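Local coordinates for protein type I site-specific restriction-modification system, R (Restriction) subunit (Vibrio vulnificus, PDB 3H1T) that probably binds ATP and DNA as the putative motor and restriction subunit of a type I restriction enzyme, here a fragment lacking the C-terminal part, at residues T436-K441 with N463-R468; P471-R476 with T499-T504; Q493-S498 with A515-N520. One frame throughout, in Å; residues are numbered along the deposited sequence.

Contact 1: residues T436-K441 with N463-R468; sequences TDRFAK and NSDLSR
R438 reaches across to the short helix 464-467 and meets D465, N463 and L466 with its guanidinium group. R438 buries the most surface in this contact, and L466 comes second. The salt bridge to D465 is end-on and two-pronged. NH1 of R438 lies 2.7 Å from OD2 of D465, and NH2 of R438 lies 3.1 Å from OD1 of D465. Both carboxylate oxygens use their syn lone pairs. The guanidinium and carboxylate planes are only 12° apart, and both bonds are nearly straight. NH2 of R438 has a second acceptor, OD1 of N463, at 3.0 Å from that nitrogen. This bond also lies in the guanidinium plane and meets a lone pair of the amide oxygen. A water closes a small ring beside it. It accepts from NE of R438 and donates to OD1 of N463. All three guanidinium nitrogens are therefore engaged, which fixes the rotation of the group.

The R438 chain bends at chi3 (68°), and the guanidinium presents one face to L466. CD1 of L466 sits over the centre of that face, 3.4 Å from CZ of R438.

The contact belongs to the second RecA-like domain of a superfamily 2 helicase fold. R438 stands in a type I beta turn, D437 to A440, between helix 422-436 and strand 441-446. N463 lies where helix 449-462 gives way to helix 464-467, at the N-cap position of the latter. The ND2 of N463 is bonded to the backbone O of L459 and to OG1 of T430.

F439 adds a smaller apolar touch. Its CE1 lies 4.0 Å from CD1 of L466, which approaches the ring obliquely. The F439 ring also meets H470, with the two ring planes steeply inclined.

Contact 2: residues P471-R476 with T499-T504; sequences PDYVAR and TPVILT
Y473 and V501 meet where two parallel strands begin to pair. CG2 of V501 lies 3.4 Å from CE1 of Y473, and CB of V501 makes an off-centre CH-pi contact with the ring. The Y473 side chain starts away from 499-504, but with CG anti to the backbone N (chi1 -176°) its ring end comes back to V501. The Y473 carbonyl oxygen accepts two backbone bonds, from V501 N at 2.8 Å and from I502 N at 3.1 Å. Parallel pairing then continues through A475 N to I502 O and T504 N to A475 O. V474 and I502 share one face of the sheet with R476 and T504, while A475 and L503 lie on the other. On that second face, CB of A475 touches CD2 of L503 and CG of P500, each at 4.0 Å.

Ahead of the strands, OG1 of T499 donates to OD1 of D472 at 3.0 Å, from 31° out of the carboxylate plane.

Helix 482-493 connects the neighbouring parallel strands 474-476 and 502-505 in a beta-alpha-beta unit, and packs on A475 and L503. Helix 449-462 covers V474, R476 and T504, and M433 of helix 422-436 touches Y473, V501 and I502. Strand 441-446 continues the sheet beyond 502-505.

Contact 3: residues Q493-S498 with A515-N520; sequences QELETS and APTCKN
A515 packs its methyl group against Q493, where helix 482-493 gives way to the loop. CB of A515 lies 3.8 Å from CA of Q493 and 4.0 Å from CG of the same residue. The Q493 side chain runs on extended past this methyl, and its OE1 accepts from the backbone N of D514.

P516 follows and meets L495. CD2 of L495 packs against CG of P516. The leucine side chain crosses the proline at about a right angle. CG of L495 stands beside its own backbone N (chi1 -40°) and carries CD2 to the proline ring. R544 packs on both residues.

T517 adds a polar link through one water. The water donates to Q493 O at 2.6 Å, and it is also 2.6 Å from OG1 of T517. The water thus joins Q493 O to T517, and no direct polar bond joins the two segments. Residues A515 to C518 form a type I beta turn, closed by a bond from C518 N to A515 O. This turn leads the chain into strand 518-524.

K519 and N520 then pair with strand 441-446 on one side. K519 also pairs with N553 of strand 552-556. The contact thus rests the loop between helix 482-493 and strand 502-505 against the entry to a central strand of the parallel part of the sheet.

All three contacts lie in the C-terminal helicase domain, along its large sheet from the outermost strand 474-476 to the central strand 518-524. Contacts 1 and 2 have centres about 9 Å apart, with Y473 as a bridge. Its OH is 2.5 Å from R438 O, a probable hydrogen bond, and its CE1 is 3.3 Å from CD1 of L466. Contacts 1 and 3, with centres about 14 Å apart, meet mainly at K441, whose NZ is 2.9 Å from T497 O. F439 also packs on S498. Contacts 2 and 3 have centres about 12 Å apart. They are joined by the chain itself, since 493-498 runs directly into 499-504, and both reach the same sheet.

Contact 1: residues T436-K441 with N463-R468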
ATOM      1  N   THR A 436      26.616 -11.660   7.325  1.00 40.66           N
ATOM      2  CA  THR A 436      25.193 -11.978   7.188  1.00 38.37           C
ATOM      3  C   THR A 436      24.793 -12.775   5.946  1.00 36.67           C
ATOM      4  O   THR A 436      24.293 -13.881   6.065  1.00 37.86           O
ATOM      5  CB  THR A 436      24.332 -10.697   7.243  1.00 37.86           C
ATOM      6  OG1 THR A 436      24.790  -9.769   6.248  1.00 37.88           O
ATOM      7  CG2 THR A 436      24.428 -10.056   8.623  1.00 35.23           C
ATOM      8  N   ASP A 437      24.985 -12.200   4.764  1.00 41.58           N
ATOM      9  CA  ASP A 437      24.654 -12.874   3.503  1.00 40.19           C
ATOM     10  C   ASP A 437      25.245 -12.052   2.356  1.00 40.23           C
ATOM     11  O   ASP A 437      24.707 -10.997   1.982  1.00 40.50           O
ATOM     12  CB  ASP A 437      23.121 -13.015   3.348  1.00 38.90           C
ATOM     13  CG  ASP A 437      22.708 -13.823   2.107  1.00 39.93           C
ATOM     14  OD1 ASP A 437      23.574 -14.497   1.507  1.00 40.90           O
ATOM     15  OD2 ASP A 437      21.510 -13.797   1.734  1.00 38.87           O
ATOM     16  N   ARG A 438      26.363 -12.529   1.811  1.00 36.34           N
ATOM     17  CA  ARG A 438      27.036 -11.832   0.720  1.00 34.71           C
ATOM     18  C   ARG A 438      26.226 -11.719  -0.568  1.00 34.96           C
ATOM     19  O   ARG A 438      26.584 -10.943  -1.455  1.00 34.68           O
ATOM     20  CB  ARG A 438      28.381 -12.483   0.417  1.00 31.88           C
ATOM     21  CG  ARG A 438      29.261 -12.624   1.635  1.00 33.50           C
ATOM     22  CD  ARG A 438      30.670 -12.937   1.230  1.00 33.88           C
ATOM     23  NE  ARG A 438      31.301 -11.802   0.556  1.00 35.13           N
ATOM     24  CZ  ARG A 438      32.441 -11.888  -0.120  1.00 36.16           C
ATOM     25  NH1 ARG A 438      33.065 -13.057  -0.217  1.00 34.35           N
ATOM     26  NH2 ARG A 438      32.968 -10.809  -0.679  1.00 37.83           N
ATOM     27  N   PHE A 439      25.144 -12.484  -0.679  1.00 25.97           N
ATOM     28  CA  PHE A 439      24.319 -12.405  -1.872  1.00 26.35           C
ATOM     29  C   PHE A 439      22.932 -11.834  -1.631  1.00 27.13           C
ATOM     30  O   PHE A 439      22.036 -11.998  -2.452  1.00 26.32           O
ATOM     31  CB  PHE A 439      24.214 -13.766  -2.561  1.00 35.02           C
ATOM     32  CG  PHE A 439      25.394 -14.086  -3.418  1.00 35.88           C
ATOM     33  CD1 PHE A 439      26.573 -14.546  -2.850  1.00 35.92           C
ATOM     34  CD2 PHE A 439      25.354 -13.857  -4.786  1.00 34.66           C
ATOM     35  CE1 PHE A 439      27.705 -14.772  -3.635  1.00 36.69           C
ATOM     36  CE2 PHE A 439      26.487 -14.078  -5.585  1.00 34.59           C
ATOM     37  CZ  PHE A 439      27.659 -14.537  -5.008  1.00 36.34           C
ATOM     38  N   ALA A 440      22.755 -11.164  -0.497  1.00 27.21           N
ATOM     39  CA  ALA A 440      21.479 -10.533  -0.187  1.00 26.57           C
ATOM     40  C   ALA A 440      21.415  -9.291  -1.079  1.00 27.65           C
ATOM     41  O   ALA A 440      22.296  -8.425  -1.001  1.00 28.86           O
ATOM     42  CB  ALA A 440      21.441 -10.136   1.276  1.00 12.29           C
ATOM     43  N   LYS A 441      20.391  -9.194  -1.924  1.00 27.89           N
ATOM     44  CA  LYS A 441      20.284  -8.049  -2.821  1.00 27.40           C
ATOM     45  C   LYS A 441      20.171  -6.763  -2.046  1.00 27.29           C
ATOM     46  O   LYS A 441      19.317  -6.626  -1.174  1.00 27.29           O
ATOM     47  CB  LYS A 441      19.101  -8.199  -3.764  1.00 33.16           C
ATOM     48  CG  LYS A 441      19.331  -9.222  -4.862  1.00 33.07           C
ATOM     49  CD  LYS A 441      18.273  -9.092  -5.944  1.00 34.32           C
ATOM     50  CE  LYS A 441      18.230 -10.317  -6.868  1.00 35.08           C
ATOM     51  NZ  LYS A 441      19.334 -10.433  -7.864  1.00 40.26           N
ATOM     52  N   ASN A 463      35.115  -6.562  -2.657  1.00 30.29           N
ATOM     53  CA  ASN A 463      34.542  -7.895  -2.868  1.00 29.91           C
ATOM     54  C   ASN A 463      35.050  -8.506  -4.170  1.00 30.46           C
ATOM     55  O   ASN A 463      34.331  -9.254  -4.845  1.00 31.46           O
ATOM     56  CB  ASN A 463      33.014  -7.801  -2.911  1.00 30.30           C
ATOM     57  CG  ASN A 463      32.431  -7.201  -1.646  1.00 29.55           C
ATOM     58  OD1 ASN A 463      32.162  -7.909  -0.673  1.00 30.50           O
ATOM     59  ND2 ASN A 463      32.257  -5.884  -1.647  1.00 24.66           N
ATOM     60  N   SER A 464      36.303  -8.200  -4.505  1.00 35.41           N
ATOM     61  CA  SER A 464      36.916  -8.688  -5.735  1.00 37.62           C
ATOM     62  C   SER A 464      37.000 -10.194  -5.817  1.00 37.44           C
ATOM     63  O   SER A 464      37.222 -10.738  -6.903  1.00 37.63           O
ATOM     64  CB  SER A 464      38.301  -8.091  -5.920  1.00 34.16           C
ATOM     65  OG  SER A 464      39.176  -8.605  -4.943  1.00 35.27           O
ATOM     66  N   ASP A 465      36.835 -10.879  -4.687  1.00 36.29           N
ATOM     67  CA  ASP A 465      36.852 -12.332  -4.726  1.00 35.55           C
ATOM     68  C   ASP A 465      35.562 -12.755  -5.400  1.00 37.69           C
ATOM     69  O   ASP A 465      35.514 -13.776  -6.080  1.00 39.35           O
ATOM     70  CB  ASP A 465      36.950 -12.945  -3.327  1.00 44.91           C
ATOM     71  CG  ASP A 465      35.835 -12.499  -2.402  1.00 45.81           C
ATOM     72  OD1 ASP A 465      35.496 -11.295  -2.404  1.00 45.32           O
ATOM     73  OD2 ASP A 465      35.320 -13.368  -1.657  1.00 46.10           O
ATOM     74  N   LEU A 466      34.501 -11.969  -5.226  1.00 36.51           N
ATOM     75  CA  LEU A 466      33.235 -12.307  -5.871  1.00 35.93           C
ATOM     76  C   LEU A 466      33.166 -11.672  -7.254  1.00 35.08           C
ATOM     77  O   LEU A 466      32.543 -12.226  -8.167  1.00 33.87           O
ATOM     78  CB  LEU A 466      32.052 -11.829  -5.034  1.00 43.79           C
ATOM     79  CG  LEU A 466      31.886 -12.513  -3.684  1.00 43.91           C
ATOM     80  CD1 LEU A 466      30.585 -12.037  -3.018  1.00 43.50           C
ATOM     81  CD2 LEU A 466      31.858 -14.028  -3.907  1.00 42.51           C
ATOM     82  N   SER A 467      33.786 -10.497  -7.398  1.00 34.44           N
ATOM     83  CA  SER A 467      33.816  -9.775  -8.672  1.00 34.63           C
ATOM     84  C   SER A 467      34.442 -10.642  -9.755  1.00 36.01           C
ATOM     85  O   SER A 467      34.006 -10.629 -10.907  1.00 35.90           O
ATOM     86  CB  SER A 467      34.632  -8.488  -8.541  1.00 41.67           C
ATOM     87  OG  SER A 467      33.974  -7.548  -7.718  1.00 47.85           O
ATOM     88  N   ARG A 468      35.469 -11.392  -9.371  1.00 35.36           N
ATOM     89  CA  ARG A 468      36.184 -12.280 -10.282  1.00 37.56           C
ATOM     90  C   ARG A 468      35.352 -13.475 -10.700  1.00 37.25           C
ATOM     91  O   ARG A 468      35.710 -14.189 -11.633  1.00 38.39           O
ATOM     92  CB  ARG A 468      37.482 -12.750  -9.623  1.00 60.30           C
ATOM     93  CG  ARG A 468      38.121 -13.964 -10.251  1.00 62.40           C
ATOM     94  CD  ARG A 468      39.400 -14.287  -9.526  1.00 66.22           C
ATOM     95  NE  ARG A 468      39.368 -13.782  -8.159  1.00 70.77           N
ATOM     96  CZ  ARG A 468      40.446 -13.671  -7.392  1.00 73.29           C
ATOM     97  NH1 ARG A 468      41.633 -14.038  -7.866  1.00 74.84           N
ATOM     98  NH2 ARG A 468      40.349 -13.173  -6.166  1.00 73.69           N
TER
HETATM   99  O   HOH W   1      30.205  -9.029   0.545  1.00 37.80           O

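Contact 2: residues P471-R476 with T499-T504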
ATOM      1  N   PRO A 471      31.237 -10.682 -12.596  1.00 35.57           N
ATOM      2  CA  PRO A 471      31.635  -9.321 -12.970  1.00 32.91           C
ATOM      3  C   PRO A 471      30.619  -8.237 -12.625  1.00 32.68           C
ATOM      4  O   PRO A 471      30.977  -7.073 -12.469  1.00 31.64           O
ATOM      5  CB  PRO A 471      31.864  -9.437 -14.476  1.00 29.60           C
ATOM      6  CG  PRO A 471      32.366 -10.839 -14.590  1.00 30.30           C
ATOM      7  CD  PRO A 471      31.355 -11.574 -13.756  1.00 30.54           C
ATOM      8  N   ASP A 472      29.352  -8.614 -12.485  1.00 31.56           N
ATOM      9  CA  ASP A 472      28.331  -7.622 -12.186  1.00 29.60           C
ATOM     10  C   ASP A 472      27.801  -7.703 -10.766  1.00 29.41           C
ATOM     11  O   ASP A 472      26.614  -7.459 -10.528  1.00 30.32           O
ATOM     12  CB  ASP A 472      27.178  -7.750 -13.179  1.00 33.98           C
ATOM     13  CG  ASP A 472      26.406  -9.049 -13.017  1.00 35.40           C
ATOM     14  OD1 ASP A 472      27.012 -10.062 -12.599  1.00 35.95           O
ATOM     15  OD2 ASP A 472      25.200  -9.061 -13.323  1.00 37.81           O
ATOM     16  N   TYR A 473      28.682  -8.060  -9.833  1.00 23.51           N
ATOM     17  CA  TYR A 473      28.332  -8.168  -8.421  1.00 23.71           C
ATOM     18  C   TYR A 473      27.763  -6.832  -7.931  1.00 25.47           C
ATOM     19  O   TYR A 473      26.758  -6.789  -7.222  1.00 22.38           O
ATOM     20  CB  TYR A 473      29.571  -8.522  -7.607  1.00 27.44           C
ATOM     21  CG  TYR A 473      29.268  -8.752  -6.150  1.00 28.27           C
ATOM     22  CD1 TYR A 473      28.567  -9.887  -5.731  1.00 29.33           C
ATOM     23  CD2 TYR A 473      29.665  -7.823  -5.189  1.00 27.24           C
ATOM     24  CE1 TYR A 473      28.262 -10.087  -4.382  1.00 30.71           C
ATOM     25  CE2 TYR A 473      29.376  -8.016  -3.847  1.00 29.86           C
ATOM     26  CZ  TYR A 473      28.674  -9.142  -3.445  1.00 30.12           C
ATOM     27  OH  TYR A 473      28.412  -9.304  -2.103  1.00 31.42           O
ATOM     28  N   VAL A 474      28.446  -5.745  -8.279  1.00 31.58           N
ATOM     29  CA  VAL A 474      27.973  -4.419  -7.924  1.00 31.56           C
ATOM     30  C   VAL A 474      27.729  -3.743  -9.250  1.00 31.02           C
ATOM     31  O   VAL A 474      28.437  -3.995 -10.224  1.00 30.61           O
ATOM     32  CB  VAL A 474      29.001  -3.549  -7.198  1.00 28.26           C
ATOM     33  CG1 VAL A 474      28.279  -2.333  -6.632  1.00 29.29           C
ATOM     34  CG2 VAL A 474      29.712  -4.322  -6.107  1.00 29.65           C
ATOM     35  N   ALA A 475      26.722  -2.891  -9.305  1.00 29.26           N
ATOM     36  CA  ALA A 475      26.438  -2.201 -10.537  1.00 27.63           C
ATOM     37  C   ALA A 475      25.784  -0.890 -10.192  1.00 26.17           C
ATOM     38  O   ALA A 475      25.077  -0.771  -9.191  1.00 25.85           O
ATOM     39  CB  ALA A 475      25.519  -3.042 -11.415  1.00 28.26           C
ATOM     40  N   ARG A 476      26.046   0.106 -11.018  1.00 23.51           N
ATOM     41  CA  ARG A 476      25.469   1.412 -10.829  1.00 22.97           C
ATOM     42  C   ARG A 476      24.292   1.609 -11.783  1.00 25.24           C
ATOM     43  O   ARG A 476      24.389   1.316 -12.976  1.00 23.53           O
ATOM     44  CB  ARG A 476      26.522   2.487 -11.075  1.00 20.99           C
ATOM     45  CG  ARG A 476      25.924   3.875 -11.193  1.00 22.43           C
ATOM     46  CD  ARG A 476      26.977   4.961 -11.161  1.00 23.76           C
ATOM     47  NE  ARG A 476      27.558   5.184 -12.478  1.00 25.65           N
ATOM     48  CZ  ARG A 476      27.734   6.386 -13.014  1.00 27.85           C
ATOM     49  NH1 ARG A 476      27.381   7.485 -12.356  1.00 26.54           N
ATOM     50  NH2 ARG A 476      28.239   6.488 -14.226  1.00 25.42           N
ATOM     51  N   THR A 499      22.796 -12.113  -9.300  1.00 30.68           N
ATOM     52  CA  THR A 499      23.510 -10.845  -9.428  1.00 31.85           C
ATOM     53  C   THR A 499      22.879  -9.958 -10.508  1.00 30.00           C
ATOM     54  O   THR A 499      22.188 -10.453 -11.398  1.00 32.22           O
ATOM     55  CB  THR A 499      24.998 -11.060  -9.776  1.00 43.98           C
ATOM     56  OG1 THR A 499      25.100 -11.710 -11.046  1.00 47.35           O
ATOM     57  CG2 THR A 499      25.685 -11.910  -8.733  1.00 46.01           C
ATOM     58  N   PRO A 500      23.104  -8.632 -10.434  1.00 27.64           N
ATOM     59  CA  PRO A 500      23.884  -7.897  -9.430  1.00 25.39           C
ATOM     60  C   PRO A 500      23.344  -8.104  -8.026  1.00 25.40           C
ATOM     61  O   PRO A 500      22.158  -8.387  -7.836  1.00 27.43           O
ATOM     62  CB  PRO A 500      23.729  -6.439  -9.867  1.00 23.81           C
ATOM     63  CG  PRO A 500      23.482  -6.539 -11.338  1.00 24.42           C
ATOM     64  CD  PRO A 500      22.503  -7.686 -11.390  1.00 24.93           C
ATOM     65  N   VAL A 501      24.205  -7.970  -7.034  1.00 23.62           N
ATOM     66  CA  VAL A 501      23.763  -8.108  -5.669  1.00 23.08           C
ATOM     67  C   VAL A 501      23.543  -6.698  -5.112  1.00 23.89           C
ATOM     68  O   VAL A 501      22.561  -6.436  -4.426  1.00 24.37           O
ATOM     69  CB  VAL A 501      24.807  -8.869  -4.842  1.00 23.01           C
ATOM     70  CG1 VAL A 501      24.344  -8.991  -3.408  1.00 22.02           C
ATOM     71  CG2 VAL A 501      25.022 -10.236  -5.443  1.00 21.25           C
ATOM     72  N   ILE A 502      24.446  -5.787  -5.468  1.00 30.21           N
ATOM     73  CA  ILE A 502      24.401  -4.405  -5.021  1.00 28.56           C
ATOM     74  C   ILE A 502      24.211  -3.423  -6.158  1.00 30.16           C
ATOM     75  O   ILE A 502      24.960  -3.452  -7.128  1.00 32.84           O
ATOM     76  CB  ILE A 502      25.730  -3.944  -4.377  1.00 24.93           C
ATOM     77  CG1 ILE A 502      26.388  -5.082  -3.592  1.00 21.76           C
ATOM     78  CG2 ILE A 502      25.464  -2.721  -3.522  1.00 24.80           C
ATOM     79  CD1 ILE A 502      25.652  -5.476  -2.404  1.00 23.78           C
ATOM     80  N   LEU A 503      23.229  -2.545  -6.038  1.00 27.67           N
ATOM     81  CA  LEU A 503      23.017  -1.516  -7.039  1.00 26.36           C
ATOM     82  C   LEU A 503      23.265  -0.187  -6.331  1.00 27.49           C
ATOM     83  O   LEU A 503      22.828   0.002  -5.194  1.00 26.65           O
ATOM     84  CB  LEU A 503      21.576  -1.512  -7.570  1.00 29.24           C
ATOM     85  CG  LEU A 503      20.986  -2.610  -8.464  1.00 30.46           C
ATOM     86  CD1 LEU A 503      19.581  -2.176  -8.909  1.00 28.01           C
ATOM     87  CD2 LEU A 503      21.872  -2.822  -9.674  1.00 26.88           C
ATOM     88  N   THR A 504      23.986   0.721  -6.973  1.00 25.69           N
ATOM     89  CA  THR A 504      24.213   2.026  -6.381  1.00 25.79           C
ATOM     90  C   THR A 504      23.446   2.980  -7.289  1.00 28.40           C
ATOM     91  O   THR A 504      23.335   2.753  -8.502  1.00 26.68           O
ATOM     92  CB  THR A 504      25.700   2.412  -6.360  1.00 22.94           C
ATOM     93  OG1 THR A 504      26.182   2.528  -7.699  1.00 21.44           O
ATOM     94  CG2 THR A 504      26.507   1.351  -5.640  1.00 21.15           C
TER

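Contact 3: residues Q493-S498 with A515-N520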
ATOM      1  N   GLN A 493      16.100  -7.020 -10.393  1.00 30.80           N
ATOM      2  CA  GLN A 493      14.708  -7.146 -10.010  1.00 31.85           C
ATOM      3  C   GLN A 493      14.173  -8.565 -10.082  1.00 34.66           C
ATOM      4  O   GLN A 493      13.198  -8.899  -9.405  1.00 35.06           O
ATOM      5  CB  GLN A 493      13.859  -6.234 -10.889  1.00 28.81           C
ATOM      6  CG  GLN A 493      14.044  -4.766 -10.581  1.00 28.92           C
ATOM      7  CD  GLN A 493      13.107  -3.896 -11.376  1.00 30.97           C
ATOM      8  OE1 GLN A 493      12.860  -2.749 -11.023  1.00 31.79           O
ATOM      9  NE2 GLN A 493      12.576  -4.439 -12.462  1.00 30.79           N
ATOM     10  N   GLU A 494      14.811  -9.404 -10.889  1.00 44.85           N
ATOM     11  CA  GLU A 494      14.354 -10.778 -11.043  1.00 47.65           C
ATOM     12  C   GLU A 494      14.591 -11.591  -9.789  1.00 48.60           C
ATOM     13  O   GLU A 494      15.659 -11.504  -9.178  1.00 48.81           O
ATOM     14  CB  GLU A 494      15.049 -11.416 -12.244  1.00 54.64           C
ATOM     15  CG  GLU A 494      15.102 -10.447 -13.396  1.00 58.79           C
ATOM     16  CD  GLU A 494      15.242 -11.105 -14.741  1.00 63.26           C
ATOM     17  OE1 GLU A 494      16.262 -11.795 -14.986  1.00 64.16           O
ATOM     18  OE2 GLU A 494      14.315 -10.912 -15.557  1.00 63.70           O
ATOM     19  N   LEU A 495      13.572 -12.364  -9.413  1.00 41.51           N
ATOM     20  CA  LEU A 495      13.596 -13.225  -8.230  1.00 41.94           C
ATOM     21  C   LEU A 495      14.626 -14.348  -8.291  1.00 42.24           C
ATOM     22  O   LEU A 495      15.254 -14.682  -7.281  1.00 42.02           O
ATOM     23  CB  LEU A 495      12.228 -13.888  -8.031  1.00 37.21           C
ATOM     24  CG  LEU A 495      10.945 -13.088  -8.266  1.00 36.42           C
ATOM     25  CD1 LEU A 495       9.729 -14.001  -8.040  1.00 33.64           C
ATOM     26  CD2 LEU A 495      10.916 -11.900  -7.326  1.00 36.35           C
ATOM     27  N   GLU A 496      14.799 -14.923  -9.477  1.00 37.73           N
ATOM     28  CA  GLU A 496      15.695 -16.057  -9.673  1.00 39.77           C
ATOM     29  C   GLU A 496      17.169 -15.778 -10.008  1.00 39.13           C
ATOM     30  O   GLU A 496      17.965 -16.717 -10.073  1.00 40.48           O
ATOM     31  CB  GLU A 496      15.104 -16.962 -10.755  1.00 65.48           C
ATOM     32  CG  GLU A 496      15.442 -18.455 -10.660  1.00 68.92           C
ATOM     33  CD  GLU A 496      14.378 -19.263  -9.928  1.00 71.64           C
ATOM     34  OE1 GLU A 496      13.226 -18.775  -9.839  1.00 73.11           O
ATOM     35  OE2 GLU A 496      14.685 -20.385  -9.460  1.00 72.65           O
ATOM     36  N   THR A 497      17.545 -14.517 -10.215  1.00 43.03           N
ATOM     37  CA  THR A 497      18.935 -14.184 -10.553  1.00 39.31           C
ATOM     38  C   THR A 497      19.747 -13.869  -9.293  1.00 38.36           C
ATOM     39  O   THR A 497      19.228 -13.257  -8.369  1.00 39.23           O
ATOM     40  CB  THR A 497      18.978 -12.976 -11.469  1.00 38.75           C
ATOM     41  OG1 THR A 497      18.277 -11.896 -10.843  1.00 40.56           O
ATOM     42  CG2 THR A 497      18.338 -13.286 -12.809  1.00 38.39           C
ATOM     43  N   SER A 498      21.019 -14.259  -9.251  1.00 33.56           N
ATOM     44  CA  SER A 498      21.827 -13.984  -8.060  1.00 33.75           C
ATOM     45  C   SER A 498      22.606 -12.669  -8.105  1.00 32.66           C
ATOM     46  O   SER A 498      23.032 -12.162  -7.067  1.00 30.72           O
ATOM     47  CB  SER A 498      22.789 -15.154  -7.759  1.00 47.44           C
ATOM     48  OG  SER A 498      23.734 -15.349  -8.796  1.00 51.68           O
ATOM     49  N   ALA A 515      11.895  -4.511  -6.800  1.00 39.13           N
ATOM     50  CA  ALA A 515      12.624  -5.749  -6.575  1.00 35.79           C
ATOM     51  C   ALA A 515      12.225  -6.329  -5.224  1.00 34.59           C
ATOM     52  O   ALA A 515      12.758  -5.929  -4.187  1.00 33.48           O
ATOM     53  CB  ALA A 515      14.102  -5.475  -6.600  1.00 39.39           C
ATOM     54  N   PRO A 516      11.274  -7.276  -5.214  1.00 45.81           N
ATOM     55  CA  PRO A 516      10.829  -7.880  -3.955  1.00 44.41           C
ATOM     56  C   PRO A 516      11.884  -8.586  -3.082  1.00 43.27           C
ATOM     57  O   PRO A 516      11.799  -8.533  -1.862  1.00 43.73           O
ATOM     58  CB  PRO A 516       9.705  -8.817  -4.407  1.00 37.31           C
ATOM     59  CG  PRO A 516      10.091  -9.163  -5.821  1.00 38.32           C
ATOM     60  CD  PRO A 516      10.487  -7.801  -6.342  1.00 37.93           C
ATOM     61  N   THR A 517      12.874  -9.239  -3.680  1.00 34.40           N
ATOM     62  CA  THR A 517      13.884  -9.900  -2.867  1.00 32.80           C
ATOM     63  C   THR A 517      14.967  -8.958  -2.333  1.00 32.94           C
ATOM     64  O   THR A 517      16.006  -9.418  -1.853  1.00 31.30           O
ATOM     65  CB  THR A 517      14.567 -11.035  -3.627  1.00 37.38           C
ATOM     66  OG1 THR A 517      14.938 -10.572  -4.928  1.00 38.73           O
ATOM     67  CG2 THR A 517      13.637 -12.219  -3.761  1.00 38.38           C
ATOM     68  N   CYS A 518      14.744  -7.650  -2.426  1.00 32.36           N
ATOM     69  CA  CYS A 518      15.712  -6.696  -1.895  1.00 32.77           C
ATOM     70  C   CYS A 518      15.713  -6.871  -0.371  1.00 31.82           C
ATOM     71  O   CYS A 518      14.674  -6.730   0.285  1.00 30.52           O
ATOM     72  CB  CYS A 518      15.319  -5.259  -2.266  1.00 32.92           C
ATOM     73  SG  CYS A 518      16.475  -4.003  -1.658  1.00 31.13           S
ATOM     74  N   LYS A 519      16.887  -7.157   0.184  1.00 32.96           N
ATOM     75  CA  LYS A 519      17.015  -7.402   1.610  1.00 32.79           C
ATOM     76  C   LYS A 519      17.731  -6.318   2.411  1.00 33.43           C
ATOM     77  O   LYS A 519      17.615  -6.289   3.632  1.00 34.76           O
ATOM     78  CB  LYS A 519      17.699  -8.755   1.837  1.00 36.16           C
ATOM     79  CG  LYS A 519      16.912  -9.950   1.291  1.00 38.38           C
ATOM     80  CD  LYS A 519      17.641 -11.265   1.570  1.00 38.60           C
ATOM     81  CE  LYS A 519      16.747 -12.483   1.367  1.00 39.71           C
ATOM     82  NZ  LYS A 519      17.188 -13.612   2.247  1.00 42.73           N
ATOM     83  N   ASN A 520      18.479  -5.445   1.736  1.00 29.21           N
ATOM     84  CA  ASN A 520      19.190  -4.353   2.410  1.00 28.14           C
ATOM     85  C   ASN A 520      18.940  -3.033   1.708  1.00 27.17           C
ATOM     86  O   ASN A 520      19.113  -2.926   0.505  1.00 29.20           O
ATOM     87  CB  ASN A 520      20.718  -4.561   2.431  1.00 30.45           C
ATOM     88  CG  ASN A 520      21.151  -5.782   3.210  1.00 30.79           C
ATOM     89  OD1 ASN A 520      20.629  -6.078   4.285  1.00 32.52           O
ATOM     90  ND2 ASN A 520      22.146  -6.484   2.680  1.00 28.67           N
TER
HETATM   91  O   HOH W   2      13.709  -9.210  -6.824  1.00 20.68           O